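Local coordinates for protein cytochrome B5-HOST origin (Ostreococcus tauri virus 2, PDB 4B8N) that binds heme and probably carries electrons between redox partners, as cytochromes b5 do, at residues D29-V32 and I37-D40. Residues are numbered along the deposited sequence; the frame is centred on the assembly and turned at random.
Sequences DCWV and IVYD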
loop_
_atom_site.group_PDB
_atom_site.type_symbol
_atom_site.label_atom_id
_atom_site.label_comp_id
_atom_site.label_asym_id
_atom_site.label_seq_id
_atom_site.Cartn_x
_atom_site.Cartn_y
_atom_site.Cartn_z
ATOM N N ASP A 29 9.900 -0.704 -5.196
ATOM C CA ASP A 29 9.562 -1.684 -4.166
ATOM C C ASP A 29 8.692 -0.984 -3.123
ATOM O O ASP A 29 9.192 -0.472 -2.114
ATOM C CB ASP A 29 10.865 -2.226 -3.556
ATOM C CG ASP A 29 10.632 -3.303 -2.509
ATOM O OD1 ASP A 29 9.501 -3.827 -2.368
ATOM O OD2 ASP A 29 11.606 -3.616 -1.805
ATOM N N CYS A 30 7.387 -0.953 -3.383
ATOM C CA CYS A 30 6.474 -0.024 -2.714
ATOM C C CYS A 30 5.346 -0.727 -1.956
ATOM O O CYS A 30 4.384 -1.212 -2.563
ATOM C CB CYS A 30 5.894 0.947 -3.750
ATOM S SG CYS A 30 4.774 2.192 -3.071
ATOM N N TRP A 31 5.470 -0.794 -0.629
ATOM C CA TRP A 31 4.395 -1.346 0.195
ATOM C C TRP A 31 3.729 -0.232 0.902
ATOM O O TRP A 31 4.388 0.720 1.307
ATOM C CB TRP A 31 4.924 -2.284 1.257
ATOM C CG TRP A 31 5.487 -3.598 0.796
ATOM C CD1 TRP A 31 5.732 -4.030 -0.505
ATOM C CD2 TRP A 31 5.946 -4.695 1.659
ATOM N NE1 TRP A 31 6.271 -5.297 -0.501
ATOM C CE2 TRP A 31 6.430 -5.748 0.764
ATOM C CE3 TRP A 31 5.990 -4.906 3.036
ATOM C CZ2 TRP A 31 6.929 -6.951 1.245
ATOM C CZ3 TRP A 31 6.508 -6.121 3.507
ATOM C CH2 TRP A 31 6.960 -7.117 2.631
ATOM N N VAL A 32 2.422 -0.342 1.090
ATOM C CA VAL A 32 1.645 0.687 1.784
ATOM C C VAL A 32 0.661 -0.003 2.736
ATOM O O VAL A 32 0.068 -1.020 2.366
ATOM C CB VAL A 32 0.881 1.602 0.784
ATOM C CG1 VAL A 32 0.012 2.611 1.510
ATOM C CG2 VAL A 32 1.850 2.333 -0.138
ATOM N N ILE A 37 -3.622 -3.545 6.900
ATOM C CA ILE A 37 -3.347 -4.531 5.839
ATOM C C ILE A 37 -2.254 -3.999 4.916
ATOM O O ILE A 37 -2.325 -2.848 4.477
ATOM C CB ILE A 37 -4.614 -4.867 5.012
ATOM C CG1 ILE A 37 -5.672 -5.548 5.897
ATOM C CG2 ILE A 37 -4.282 -5.773 3.826
ATOM C CD1 ILE A 37 -5.254 -6.906 6.449
ATOM N N VAL A 38 -1.245 -4.828 4.629
ATOM C CA VAL A 38 -0.128 -4.404 3.783
ATOM C C VAL A 38 -0.440 -4.734 2.322
ATOM O O VAL A 38 -0.792 -5.864 2.008
ATOM C CB VAL A 38 1.196 -5.086 4.206
ATOM C CG1 VAL A 38 2.377 -4.514 3.439
ATOM C CG2 VAL A 38 1.424 -4.941 5.699
ATOM N N TYR A 39 -0.327 -3.735 1.448
ATOM C CA TYR A 39 -0.483 -3.905 0.008
ATOM C C TYR A 39 0.859 -3.672 -0.688
ATOM O O TYR A 39 1.575 -2.739 -0.348
ATOM C CB TYR A 39 -1.530 -2.907 -0.518
ATOM C CG TYR A 39 -2.900 -3.088 0.108
ATOM C CD1 TYR A 39 -3.244 -2.459 1.312
ATOM C CD2 TYR A 39 -3.837 -3.925 -0.480
ATOM C CE1 TYR A 39 -4.495 -2.646 1.892
ATOM C CE2 TYR A 39 -5.089 -4.107 0.079
ATOM C CZ TYR A 39 -5.416 -3.481 1.262
ATOM O OH TYR A 39 -6.669 -3.690 1.801
ATOM N N ASP A 40 1.202 -4.525 -1.649
ATOM C CA ASP A 40 2.356 -4.272 -2.495
ATOM C C ASP A 40 1.863 -3.552 -3.731
ATOM O O ASP A 40 1.269 -4.164 -4.621
ATOM C CB ASP A 40 3.102 -5.556 -2.862
ATOM C CG ASP A 40 4.334 -5.298 -3.745
ATOM O OD1 ASP A 40 4.546 -4.163 -4.227
ATOM O OD2 ASP A 40 5.104 -6.249 -3.957
HETATM O O HOH W 1 8.011 -5.450 -3.725
#
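Val-32 and Tyr-39 form a hydrogen-bonded antiparallel pair. Val-32 N donates to Tyr-39 O at 2.9 Å, in the carbonyl plane. The return bond, from Tyr-39 N to Val-32 O, is nearly straight at 173°. Val-32 O also lies at the edge of the Tyr-39 ring, near its plane. Next along is the non-hydrogen-bonded pair of Trp-31 and Asp-40. Here Trp-31 CA makes a CA-H...O contact of 3.2 Å with Tyr-39 O.

With CG anti to the carbonyl carbon (chi1 -70°), the Trp-31 indole rises from the sheet alongside Val-38 and Asp-40, which meet it from the same side. The apolar contact is at its six-membered ring, with CE3 3.7 Å from Val-38 CG1. Its pyrrole ring makes a van der Waals contact with the Asp-40 carboxylate, with CD1 3.7 Å from Asp-40 CG and the two planes 53° apart. His-24 stacks on the indole, and Ile-21 of helix 18-22 touches both Trp-31 and Val-38.

The side-chain polar contact between Asp-29 and Asp-40 is water-mediated. One water donates to Asp-29 OD1 at 2.6 Å and to Asp-40 OD2 at 3.0 Å, bridging two acidic groups. Asp-40 OD1 is hydrogen-bonded to Thr-42, and Asp-29 OD1 to His-24.

The Val-32 side chain comes within about 4 Å of the heme. The strands belong to a beta hairpin in the antiparallel sheet of the cytochrome b5 fold.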